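Local coordinates for protein NAD(P)H-flavin oxidoreductase (Agrobacterium tumefaciens str. C58, PDB 2FRE) that binds flavin mononucleotide and probably transfers electrons from NAD(P)H through that flavin to a substrate, at residues N3-Q8 with E178-R183; S22-D27 with H131-G136; H35-L40 with F57-K62; S86-V91 with G158-T163. One frame throughout, in Å; residues are numbered along the deposited sequence.

Contact 1: N3-Q8 with E178-R183; sequences NSNNRQ and EVPSKR. With FMN (flavin mononucleotide), chain C.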
# COMPACT_ATOMS: atom_id res chain seq x y z
N ASN A 3 -19.23 0.32 -12.80
CA ASN A 3 -19.53 -1.12 -12.77
C ASN A 3 -18.42 -1.86 -13.50
O ASN A 3 -18.23 -1.68 -14.71
CB ASN A 3 -20.87 -1.44 -13.44
CG ASN A 3 -22.04 -0.83 -12.72
OD1 ASN A 3 -22.41 -1.26 -11.63
ND2 ASN A 3 -22.65 0.17 -13.34
N SER A 4 -17.68 -2.70 -12.78
CA SER A 4 -16.57 -3.46 -13.37
C SER A 4 -16.19 -4.63 -12.48
O SER A 4 -16.21 -4.51 -11.26
CB SER A 4 -15.37 -2.54 -13.60
OG SER A 4 -14.54 -3.05 -14.63
N ASN A 5 -15.86 -5.77 -13.09
CA ASN A 5 -15.39 -6.95 -12.36
C ASN A 5 -16.33 -7.41 -11.25
O ASN A 5 -15.90 -7.70 -10.13
CB ASN A 5 -13.99 -6.71 -11.80
CG ASN A 5 -13.30 -8.01 -11.41
OD1 ASN A 5 -13.57 -9.07 -12.00
ND2 ASN A 5 -12.44 -7.95 -10.40
N ASN A 6 -17.62 -7.48 -11.57
CA ASN A 6 -18.69 -7.89 -10.65
C ASN A 6 -18.70 -7.02 -9.40
O ASN A 6 -19.11 -7.46 -8.33
CB ASN A 6 -18.56 -9.39 -10.29
CG ASN A 6 -19.91 -10.09 -10.01
OD1 ASN A 6 -20.91 -9.48 -9.59
ND2 ASN A 6 -19.93 -11.38 -10.27
N ARG A 7 -18.25 -5.78 -9.54
CA ARG A 7 -18.21 -4.83 -8.44
C ARG A 7 -18.76 -3.48 -8.87
O ARG A 7 -18.63 -3.08 -10.02
CB ARG A 7 -16.78 -4.62 -7.93
CG ARG A 7 -16.15 -5.82 -7.31
CD ARG A 7 -14.62 -5.66 -7.24
NE ARG A 7 -14.03 -6.56 -6.24
CZ ARG A 7 -12.73 -6.69 -5.99
NH1 ARG A 7 -11.82 -6.03 -6.70
NH2 ARG A 7 -12.32 -7.49 -5.03
N GLN A 8 -19.34 -2.78 -7.92
CA GLN A 8 -19.90 -1.48 -8.16
C GLN A 8 -19.36 -0.54 -7.10
O GLN A 8 -19.41 -0.83 -5.91
CB GLN A 8 -21.42 -1.51 -8.07
CG GLN A 8 -22.03 -0.17 -8.44
CD GLN A 8 -23.56 -0.16 -8.40
OE1 GLN A 8 -24.16 0.29 -7.42
NE2 GLN A 8 -24.17 -0.59 -9.47
N GLU A 178 -14.28 -18.19 -5.62
CA GLU A 178 -13.60 -17.57 -6.73
C GLU A 178 -14.49 -16.48 -7.33
O GLU A 178 -14.94 -16.58 -8.46
CB GLU A 178 -13.21 -18.65 -7.74
CG GLU A 178 -12.25 -18.20 -8.79
CD GLU A 178 -10.78 -18.20 -8.35
OE1 GLU A 178 -10.45 -18.04 -7.13
OE2 GLU A 178 -9.94 -18.33 -9.26
N VAL A 179 -14.72 -15.41 -6.57
CA VAL A 179 -15.59 -14.32 -7.00
C VAL A 179 -15.07 -13.05 -6.33
O VAL A 179 -14.63 -13.10 -5.18
CB VAL A 179 -17.08 -14.61 -6.66
CG1 VAL A 179 -17.30 -14.70 -5.17
CG2 VAL A 179 -17.98 -13.54 -7.24
N PRO A 180 -15.03 -11.93 -7.07
CA PRO A 180 -14.41 -10.76 -6.44
C PRO A 180 -15.17 -10.32 -5.19
O PRO A 180 -16.41 -10.21 -5.18
CB PRO A 180 -14.43 -9.70 -7.56
CG PRO A 180 -14.46 -10.55 -8.81
CD PRO A 180 -15.41 -11.64 -8.46
N SER A 181 -14.40 -10.10 -4.12
CA SER A 181 -14.94 -9.66 -2.85
C SER A 181 -15.56 -8.28 -2.94
O SER A 181 -15.26 -7.47 -3.85
CB SER A 181 -13.82 -9.65 -1.81
OG SER A 181 -12.74 -8.85 -2.28
N LYS A 182 -16.41 -8.00 -1.97
CA LYS A 182 -17.03 -6.68 -1.80
C LYS A 182 -16.36 -5.87 -0.68
O LYS A 182 -15.40 -6.33 -0.03
CB LYS A 182 -18.53 -6.85 -1.47
CG LYS A 182 -19.30 -7.72 -2.42
CD LYS A 182 -19.30 -7.24 -3.87
CE LYS A 182 -20.38 -8.00 -4.68
NZ LYS A 182 -20.66 -7.52 -6.09
N ARG A 183 -16.85 -4.65 -0.48
CA ARG A 183 -16.33 -3.76 0.59
C ARG A 183 -17.48 -3.16 1.34
O ARG A 183 -18.62 -3.16 0.85
CB ARG A 183 -15.47 -2.64 -0.00
CG ARG A 183 -14.22 -3.11 -0.68
CD ARG A 183 -13.18 -3.72 0.24
NE ARG A 183 -12.00 -4.07 -0.56
CZ ARG A 183 -11.88 -5.17 -1.30
NH1 ARG A 183 -12.79 -6.12 -1.28
NH2 ARG A 183 -10.79 -5.35 -2.01
N1 FMN C . -6.03 -15.01 0.98
C2 FMN C . -5.93 -16.38 1.24
O2 FMN C . -6.61 -17.18 0.60
N3 FMN C . -5.10 -16.84 2.24
C4 FMN C . -4.33 -15.99 2.99
O4 FMN C . -3.43 -16.45 3.72
C4A FMN C . -4.43 -14.61 2.72
N5 FMN C . -3.68 -13.70 3.44
C5A FMN C . -3.73 -12.36 3.11
C6 FMN C . -2.95 -11.46 3.82
C7 FMN C . -2.97 -10.12 3.51
C7M FMN C . -1.76 -9.34 3.95
C8 FMN C . -3.80 -9.63 2.50
C8M FMN C . -3.46 -8.35 1.78
C9 FMN C . -4.59 -10.52 1.78
C9A FMN C . -4.58 -11.89 2.11
N10 FMN C . -5.37 -12.78 1.41
C10 FMN C . -5.28 -14.13 1.71
C1' FMN C . -6.37 -12.30 0.39
C2' FMN C . -7.47 -11.39 0.93
O2' FMN C . -8.51 -12.13 1.56
C3' FMN C . -8.01 -10.52 -0.20
O3' FMN C . -6.99 -9.64 -0.66
C4' FMN C . -9.25 -9.74 0.25
O4' FMN C . -10.32 -10.63 0.53
C5' FMN C . -9.72 -8.71 -0.76
O5' FMN C . -10.06 -9.32 -1.99
P FMN C . -9.36 -8.86 -3.37
O1P FMN C . -9.89 -7.47 -3.67
O2P FMN C . -7.86 -8.80 -3.18
O3P FMN C . -9.75 -9.88 -4.41
O HOH W 1 -18.42 -9.87 -6.95
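Arg7 reaches across to Pro180 and Ser181 and ends on the flavin phosphate. Its CB sets off so that CG lies opposite the carbonyl carbon (chi1 -65°), and from there the chain runs extended to NE. CG and CD graze Ser181 O at van der Waals range, CD also nearing Pro180 CB. NE then gives its hydrogen to Ser181 O at 2.8 Å, in the plane of that carbonyl, while Pro180 CB sits over one face of the guanidinium, 3.4 Å from NE. NH1 turns back to Leu18 O and Arg20 O of the same chain. NH2 binds FMN O1P at 2.8 Å with an N-H...O angle of 151°, and makes only weak bonds to Ser181 OG and Ser181 O. The Arg7 backbone closes a type I' turn, Ser4 to Arg7, the two-residue connection of a beta hairpin, and this turn leans on the loop 178-183. At its corner Asn5 lays its amide obliquely on Pro180, OD1 lying 3.6 Å from Pro180 CG, while its ND2 binds Leu18 O. Asn6 O receives Lys182 NZ at 2.7 Å, the lysine chain being bent at chi2 (-60°), and water 1 bridges the same oxygen to Pro180 O. Arg183 NH2 donates to FMN O1P as well, so two arginines grip one phosphate oxygen, which would offset their like charge. Arg183 NH1 holds Ser181 OG at 2.9 Å, and that hydroxyl donates to FMN O5' at 2.7 Å.

Contact 2: S22-D27 with H131-G136; sequences SPRAFD and HAHGMG. With FMN (flavin mononucleotide), chain C.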
# COMPACT_ATOMS: atom_id res chain seq x y z
N SER A 22 -8.03 -10.93 -6.22
CA SER A 22 -7.13 -11.98 -5.74
C SER A 22 -7.81 -13.36 -5.88
O SER A 22 -8.29 -13.93 -4.92
CB SER A 22 -6.68 -11.67 -4.31
OG SER A 22 -6.09 -10.36 -4.27
N PRO A 23 -7.81 -13.90 -7.10
CA PRO A 23 -8.32 -15.24 -7.30
C PRO A 23 -7.31 -16.29 -6.85
O PRO A 23 -6.19 -15.94 -6.47
CB PRO A 23 -8.52 -15.32 -8.82
CG PRO A 23 -7.42 -14.45 -9.35
CD PRO A 23 -7.35 -13.30 -8.37
N ARG A 24 -7.71 -17.55 -6.93
CA ARG A 24 -6.87 -18.68 -6.51
C ARG A 24 -6.61 -19.68 -7.64
O ARG A 24 -5.74 -20.54 -7.47
CB ARG A 24 -7.51 -19.41 -5.32
CG ARG A 24 -7.55 -18.56 -4.07
CD ARG A 24 -8.14 -19.25 -2.90
NE ARG A 24 -8.17 -18.31 -1.79
CZ ARG A 24 -9.13 -17.41 -1.58
NH1 ARG A 24 -10.20 -17.36 -2.36
NH2 ARG A 24 -9.02 -16.56 -0.56
N ALA A 25 -7.34 -19.59 -8.75
CA ALA A 25 -7.18 -20.57 -9.86
C ALA A 25 -6.10 -20.09 -10.83
O ALA A 25 -6.36 -19.23 -11.66
CB ALA A 25 -8.48 -20.81 -10.58
N PHE A 26 -4.90 -20.65 -10.70
CA PHE A 26 -3.76 -20.27 -11.52
C PHE A 26 -3.37 -21.41 -12.45
O PHE A 26 -3.54 -22.59 -12.12
CB PHE A 26 -2.57 -19.82 -10.65
CG PHE A 26 -2.82 -18.55 -9.93
CD1 PHE A 26 -2.99 -17.35 -10.62
CD2 PHE A 26 -2.91 -18.53 -8.54
CE1 PHE A 26 -3.23 -16.17 -9.94
CE2 PHE A 26 -3.17 -17.35 -7.86
CZ PHE A 26 -3.31 -16.17 -8.56
N ASP A 27 -2.86 -21.04 -13.62
CA ASP A 27 -2.62 -22.02 -14.68
C ASP A 27 -1.26 -22.71 -14.64
O ASP A 27 -1.01 -23.61 -15.44
CB ASP A 27 -2.89 -21.40 -16.07
CG ASP A 27 -1.79 -20.46 -16.56
OD1 ASP A 27 -0.82 -20.13 -15.83
OD2 ASP A 27 -1.92 -20.02 -17.73
N HIS A 131 -2.59 -11.82 -11.98
CA HIS A 131 -3.19 -11.50 -10.70
C HIS A 131 -2.24 -11.87 -9.58
O HIS A 131 -1.64 -12.95 -9.60
CB HIS A 131 -4.52 -12.25 -10.52
CG HIS A 131 -5.57 -11.84 -11.52
ND1 HIS A 131 -5.59 -12.32 -12.81
CD2 HIS A 131 -6.59 -10.96 -11.44
CE1 HIS A 131 -6.59 -11.77 -13.47
NE2 HIS A 131 -7.22 -10.95 -12.66
N ALA A 132 -2.14 -10.97 -8.59
CA ALA A 132 -1.34 -11.20 -7.39
C ALA A 132 -2.30 -11.51 -6.23
O ALA A 132 -3.43 -11.03 -6.22
CB ALA A 132 -0.51 -10.00 -7.06
N HIS A 133 -1.87 -12.35 -5.30
CA HIS A 133 -2.73 -12.77 -4.19
C HIS A 133 -1.88 -12.80 -2.92
O HIS A 133 -0.92 -13.57 -2.82
CB HIS A 133 -3.32 -14.13 -4.50
CG HIS A 133 -4.47 -14.54 -3.63
ND1 HIS A 133 -4.48 -14.36 -2.26
CD2 HIS A 133 -5.62 -15.17 -3.93
CE1 HIS A 133 -5.60 -14.86 -1.76
NE2 HIS A 133 -6.31 -15.35 -2.75
N GLY A 134 -2.22 -11.93 -1.98
CA GLY A 134 -1.48 -11.81 -0.74
C GLY A 134 -1.79 -12.96 0.20
O GLY A 134 -2.90 -13.50 0.16
N MSE A 135 -0.82 -13.34 1.02
CA MSE A 135 -1.02 -14.43 1.99
C MSE A 135 -0.36 -14.17 3.34
O MSE A 135 0.83 -13.88 3.41
CB MSE A 135 -0.51 -15.77 1.42
CG MSE A 135 -1.15 -16.18 0.11
SE MSE A 135 -0.25 -17.77 -0.59
CE MSE A 135 1.46 -16.87 -1.08
N GLY A 136 -1.13 -14.27 4.41
CA GLY A 136 -0.59 -14.27 5.77
C GLY A 136 -0.52 -15.66 6.38
O GLY A 136 0.14 -15.85 7.41
N1 FMN C . -6.03 -15.01 0.98
C2 FMN C . -5.93 -16.38 1.24
O2 FMN C . -6.61 -17.18 0.60
N3 FMN C . -5.10 -16.84 2.24
C4 FMN C . -4.33 -15.99 2.99
O4 FMN C . -3.43 -16.45 3.72
C4A FMN C . -4.43 -14.61 2.72
N5 FMN C . -3.68 -13.70 3.44
C5A FMN C . -3.73 -12.36 3.11
C6 FMN C . -2.95 -11.46 3.82
C7 FMN C . -2.97 -10.12 3.51
C7M FMN C . -1.76 -9.34 3.95
C8 FMN C . -3.80 -9.63 2.50
C8M FMN C . -3.46 -8.35 1.78
C9 FMN C . -4.59 -10.52 1.78
C9A FMN C . -4.58 -11.89 2.11
N10 FMN C . -5.37 -12.78 1.41
C10 FMN C . -5.28 -14.13 1.71
C1' FMN C . -6.37 -12.30 0.39
C2' FMN C . -7.47 -11.39 0.93
O2' FMN C . -8.51 -12.13 1.56
C3' FMN C . -8.01 -10.52 -0.20
O3' FMN C . -6.99 -9.64 -0.66
C4' FMN C . -9.25 -9.74 0.25
O4' FMN C . -10.32 -10.63 0.53
C5' FMN C . -9.72 -8.71 -0.76
O5' FMN C . -10.06 -9.32 -1.99
P FMN C . -9.36 -8.86 -3.37
O1P FMN C . -9.89 -7.47 -3.67
O2P FMN C . -7.86 -8.80 -3.18
O3P FMN C . -9.75 -9.88 -4.41
O HOH W 2 -4.49 -10.19 -2.18
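Ser22 OG is gripped by both the flavin and a water that ties it to the 131-136 strand: it donates to FMN O2P at 2.6 Å and accepts from water 2, which in turn takes the N-H of Gly134 and lies 3.0 Å from FMN O3'. The backbone N of Ser22 adds a bond to FMN O3P. Next to these polar bonds, Ser22 CB rests over a face of the His133 ring, 3.8 Å from its centroid and 16° off the normal, a CH-pi contact. These residues line the FMN pocket, where the loop 22-27 lies against the sheet strand 131-135. The imidazole of His133 is fixed in rotation by ND1, which donates to Gly134 O at 3.0 Å, nearly in the ring plane. NE2 of His133 stands over one face of the Arg24 guanidinium, whose plane is turned 64° from the ring. Arg24, extended from CG to NE, delivers NE and NH2 to FMN O2, the NH2 bond being the shorter at 2.7 Å. Just past the end of the strand, Gly136 N donates to FMN N5 at 2.8 Å, and only weakly to O4. Away from the flavin, Pro23 CD packs on His131 CB at 3.7 Å, the two side chains crossing at about a right angle.

Contact 3: H35-L40 with F57-K62; sequences HLLTIL and FVYAHK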
# COMPACT_ATOMS: atom_id res chain seq x y z
N HIS A 35 8.93 -9.84 -16.86
CA HIS A 35 7.62 -9.48 -16.33
C HIS A 35 7.70 -9.39 -14.81
O HIS A 35 7.20 -8.41 -14.25
CB HIS A 35 6.54 -10.47 -16.78
CG HIS A 35 6.07 -10.27 -18.19
ND1 HIS A 35 5.03 -10.98 -18.75
CD2 HIS A 35 6.49 -9.41 -19.15
CE1 HIS A 35 4.85 -10.59 -19.99
NE2 HIS A 35 5.72 -9.63 -20.26
N LEU A 36 8.35 -10.35 -14.15
CA LEU A 36 8.45 -10.28 -12.68
C LEU A 36 9.29 -9.09 -12.24
O LEU A 36 8.97 -8.43 -11.26
CB LEU A 36 9.02 -11.56 -12.05
CG LEU A 36 9.07 -11.53 -10.50
CD1 LEU A 36 7.72 -11.32 -9.90
CD2 LEU A 36 9.66 -12.83 -9.96
N LEU A 37 10.36 -8.83 -12.97
CA LEU A 37 11.24 -7.71 -12.66
C LEU A 37 10.51 -6.36 -12.83
O LEU A 37 10.65 -5.44 -12.00
CB LEU A 37 12.54 -7.81 -13.48
CG LEU A 37 13.48 -8.95 -13.02
CD1 LEU A 37 14.64 -9.12 -13.97
CD2 LEU A 37 14.03 -8.72 -11.61
N THR A 38 9.66 -6.26 -13.86
CA THR A 38 8.82 -5.07 -14.05
C THR A 38 7.89 -4.87 -12.85
O THR A 38 7.77 -3.75 -12.30
CB THR A 38 8.03 -5.16 -15.37
OG1 THR A 38 8.94 -5.37 -16.46
CG2 THR A 38 7.27 -3.88 -15.65
N ILE A 39 7.26 -5.96 -12.42
CA ILE A 39 6.36 -5.97 -11.27
C ILE A 39 7.05 -5.48 -10.01
O ILE A 39 6.53 -4.63 -9.31
CB ILE A 39 5.73 -7.36 -11.05
CG1 ILE A 39 4.74 -7.65 -12.19
CG2 ILE A 39 5.03 -7.44 -9.68
CD1 ILE A 39 4.24 -9.05 -12.23
N LEU A 40 8.24 -6.02 -9.73
CA LEU A 40 8.99 -5.61 -8.55
C LEU A 40 9.59 -4.21 -8.71
O LEU A 40 9.73 -3.49 -7.73
CB LEU A 40 10.06 -6.66 -8.20
CG LEU A 40 9.52 -8.04 -7.80
CD1 LEU A 40 10.67 -9.01 -7.44
CD2 LEU A 40 8.52 -7.98 -6.69
N PHE A 57 12.10 -7.98 -1.26
CA PHE A 57 11.35 -9.08 -1.91
C PHE A 57 12.26 -10.28 -2.16
O PHE A 57 13.31 -10.16 -2.80
CB PHE A 57 10.77 -8.61 -3.24
CG PHE A 57 10.10 -7.28 -3.15
CD1 PHE A 57 8.84 -7.17 -2.61
CD2 PHE A 57 10.75 -6.13 -3.57
CE1 PHE A 57 8.22 -5.95 -2.49
CE2 PHE A 57 10.14 -4.88 -3.44
CZ PHE A 57 8.87 -4.80 -2.90
N VAL A 58 11.86 -11.45 -1.66
CA VAL A 58 12.57 -12.69 -1.95
C VAL A 58 11.62 -13.56 -2.77
O VAL A 58 10.52 -13.88 -2.34
CB VAL A 58 13.04 -13.37 -0.66
CG1 VAL A 58 13.86 -14.62 -0.95
CG2 VAL A 58 13.88 -12.37 0.15
N TYR A 59 12.03 -13.89 -3.99
CA TYR A 59 11.15 -14.50 -4.96
C TYR A 59 11.70 -15.77 -5.61
O TYR A 59 12.92 -16.00 -5.65
CB TYR A 59 10.78 -13.47 -6.04
CG TYR A 59 11.94 -13.03 -6.92
CD1 TYR A 59 12.29 -13.76 -8.05
CD2 TYR A 59 12.68 -11.89 -6.61
CE1 TYR A 59 13.36 -13.35 -8.86
CE2 TYR A 59 13.73 -11.49 -7.40
CZ TYR A 59 14.06 -12.23 -8.52
OH TYR A 59 15.10 -11.80 -9.31
N ALA A 60 10.78 -16.57 -6.14
CA ALA A 60 11.09 -17.78 -6.89
C ALA A 60 10.06 -17.98 -8.01
O ALA A 60 8.86 -17.79 -7.81
CB ALA A 60 11.09 -18.98 -5.96
N HIS A 61 10.55 -18.32 -9.20
CA HIS A 61 9.68 -18.75 -10.31
C HIS A 61 9.31 -20.22 -10.17
O HIS A 61 10.03 -21.01 -9.57
CB HIS A 61 10.38 -18.55 -11.65
CG HIS A 61 10.47 -17.13 -12.09
ND1 HIS A 61 9.52 -16.55 -12.92
CD2 HIS A 61 11.40 -16.17 -11.85
CE1 HIS A 61 9.86 -15.29 -13.14
NE2 HIS A 61 11.00 -15.04 -12.52
N LYS A 62 8.20 -20.57 -10.79
CA LYS A 62 7.74 -21.96 -10.84
C LYS A 62 8.82 -22.96 -11.30
O LYS A 62 8.83 -24.10 -10.80
CB LYS A 62 6.53 -22.07 -11.77
CG LYS A 62 5.49 -23.02 -11.25
CD LYS A 62 5.07 -23.99 -12.30
CE LYS A 62 3.93 -24.84 -11.79
NZ LYS A 62 3.15 -24.05 -10.80
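Two first torsions bring Leu36 and Tyr59 together. In Leu36, CG lies trans to the backbone N (chi1 -177°), a placement from which CD2 reaches the strand; in Tyr59, CG sits between N and the carbonyl carbon (chi1 67°), turning the ring toward the helix. Leu36 CD2 then comes within 3.4 Å of Tyr59 CD1, approaching the ring obliquely. The same methyl also touches His61 NE2 at 3.6 Å, Leu36 and His61 running alongside each other with opposite headings. One turn further along the helix, Leu40 divides its two branches: CD1 reaches Tyr59 CD2 at 3.6 Å, and CD2 lies over a face of Phe57, 4.2 Å from the ring centroid, a CH-pi contact displaced toward the rim. Methyls of two leucines spaced i, i+4 therefore meet the same side of the Tyr59 ring, one near CD1 and the other near CD2. Leu37 CD2 comes to 4.0 Å from Tyr59 OH at the margin. The segment axes are 11.2 Å apart, with the helix running at 160° to the strand, close to antiparallel. Phe57, Val58 and Tyr59 also pair in parallel with a strand of the second subunit. Helix 33-44 thus packs on strand 55-61 in the alpha-plus-beta manner of nitroreductase-like dimers, with a central sheet that continues across the subunit interface.

Contact 4: S86-V91 with G158-T163; sequences SVLLFV and GVAIGT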
# COMPACT_ATOMS: atom_id res chain seq x y z
N SER A 86 2.51 -18.87 -10.82
CA SER A 86 3.69 -18.76 -11.67
C SER A 86 4.92 -18.29 -10.90
O SER A 86 6.05 -18.60 -11.29
CB SER A 86 3.42 -17.78 -12.82
OG SER A 86 2.53 -18.31 -13.75
N VAL A 87 4.69 -17.53 -9.84
CA VAL A 87 5.73 -16.94 -9.00
C VAL A 87 5.23 -16.96 -7.57
O VAL A 87 4.05 -16.71 -7.32
CB VAL A 87 6.02 -15.46 -9.44
CG1 VAL A 87 6.91 -14.75 -8.44
CG2 VAL A 87 6.62 -15.42 -10.82
N LEU A 88 6.12 -17.27 -6.63
CA LEU A 88 5.88 -17.06 -5.22
C LEU A 88 6.98 -16.14 -4.69
O LEU A 88 8.15 -16.26 -5.08
CB LEU A 88 5.88 -18.38 -4.44
CG LEU A 88 4.65 -19.27 -4.66
CD1 LEU A 88 4.89 -20.67 -4.15
CD2 LEU A 88 3.46 -18.69 -3.97
N LEU A 89 6.61 -15.22 -3.80
CA LEU A 89 7.57 -14.36 -3.16
C LEU A 89 7.10 -13.93 -1.78
O LEU A 89 5.92 -14.04 -1.45
CB LEU A 89 7.85 -13.13 -4.05
CG LEU A 89 6.70 -12.14 -4.32
CD1 LEU A 89 6.53 -11.11 -3.21
CD2 LEU A 89 6.96 -11.40 -5.64
N PHE A 90 8.03 -13.43 -0.98
CA PHE A 90 7.73 -12.90 0.33
C PHE A 90 8.10 -11.42 0.37
O PHE A 90 9.19 -11.00 -0.07
CB PHE A 90 8.38 -13.75 1.43
CG PHE A 90 7.91 -15.17 1.41
CD1 PHE A 90 6.68 -15.51 1.99
CD2 PHE A 90 8.63 -16.14 0.75
CE1 PHE A 90 6.21 -16.82 1.94
CE2 PHE A 90 8.17 -17.45 0.67
CZ PHE A 90 6.95 -17.79 1.27
N VAL A 91 7.16 -10.64 0.88
CA VAL A 91 7.36 -9.23 1.10
C VAL A 91 7.87 -9.04 2.53
O VAL A 91 7.25 -9.46 3.49
CB VAL A 91 6.09 -8.40 0.89
CG1 VAL A 91 6.40 -6.93 1.14
CG2 VAL A 91 5.52 -8.61 -0.50
N GLY A 158 3.26 -13.29 2.18
CA GLY A 158 3.60 -14.01 0.97
C GLY A 158 2.75 -13.49 -0.18
O GLY A 158 1.70 -12.90 0.05
N VAL A 159 3.20 -13.71 -1.40
CA VAL A 159 2.46 -13.29 -2.58
C VAL A 159 2.59 -14.35 -3.65
O VAL A 159 3.71 -14.75 -4.00
CB VAL A 159 2.98 -11.96 -3.14
CG1 VAL A 159 2.18 -11.55 -4.35
CG2 VAL A 159 2.91 -10.86 -2.07
N ALA A 160 1.45 -14.79 -4.16
CA ALA A 160 1.35 -15.68 -5.30
C ALA A 160 0.91 -14.84 -6.51
O ALA A 160 -0.05 -14.05 -6.41
CB ALA A 160 0.35 -16.76 -5.02
N ILE A 161 1.62 -15.00 -7.63
CA ILE A 161 1.30 -14.31 -8.86
C ILE A 161 1.23 -15.30 -10.01
O ILE A 161 2.06 -16.20 -10.12
CB ILE A 161 2.35 -13.24 -9.23
CG1 ILE A 161 2.89 -12.51 -7.99
CG2 ILE A 161 1.72 -12.23 -10.23
CD1 ILE A 161 4.10 -11.58 -8.27
N GLY A 162 0.23 -15.12 -10.88
CA GLY A 162 0.05 -16.03 -11.99
C GLY A 162 -1.04 -15.58 -12.93
O GLY A 162 -1.57 -14.46 -12.83
N THR A 163 -1.36 -16.47 -13.86
CA THR A 163 -2.38 -16.22 -14.85
C THR A 163 -3.64 -17.00 -14.50
O THR A 163 -3.59 -18.22 -14.30
CB THR A 163 -1.88 -16.64 -16.23
OG1 THR A 163 -0.71 -15.86 -16.56
CG2 THR A 163 -2.95 -16.43 -17.29
O HOH W 3 -0.22 -19.02 -13.38
O HOH W 4 1.70 -16.74 -15.72
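Val87 and Leu89 pair with Ile161 and Val159 in two neighbouring antiparallel strands of the central sheet, whose local axes lie 4.6 Å apart at 155°. Backbone hydrogen bonds come first. Val87 and Ile161 form one hydrogen-bonded pair, Leu89 and Val159 another, with both N-H groups of each pair donating across; the shortest of these bonds is Val159 N to Leu89 O at 2.7 Å. Ser86 and Val87 both face Ile161, a classic beta bulge: Ile161 O accepts from Ser86 N at 2.8 Å and from Val87 N at 3.0 Å, so one carbonyl holds two successive amides. Between the hydrogen-bonded pairs, Leu88 and Ala160 form a non-hydrogen-bonded pair, and their CA hydrogens point at Val159 O and Val87 O.

Apolar packing divides between the two faces. On the side carrying Val87, Leu89, Val159 and Ile161, which helices 33-44 and 110-127 cover, Leu89 has CG between its backbone N and carbonyl carbon (chi1 64°). Its CD1 lies alongside Val159 CB at 3.7 Å and its CD2 meets Ile161 CD1 at 3.9 Å. Val159 CG2 also touches Val91 CG2. On the other face Leu88 CD2 rests on Ala160 CB at 3.8 Å, and Phe90 CD1 comes obliquely up to Gly158 CA, where no side chain intervenes.

Water bridging takes over at the bulged end. Ser86 OG, which also bonds Ser29 O, accepts from water 3, which receives Thr163 N; it accepts too from water 4, which lies 2.7 Å from Thr163 OG1.

Contacts 2, 3 and 4 are buried, whereas contact 1 is only partly so and lies farthest from the centre of the chain. Contacts 2 and 4 meet where strand 131-135 pairs with strand 153-162, His133 N lying 2.7 Å from Ala160 O; contacts 3 and 4 are joined by strands 55-61 and 87-98, Ala60 N being 2.9 Å from Leu88 O. Chemistry follows place: backbone pairing in contact 4 and leucine-aromatic packing in contact 3 build the sheet and its helical cover, while contacts 1 and 2 turn charged and polar groups to one FMN. Glu178 links these two, its carboxylate facing Arg24 N and Ala25 N.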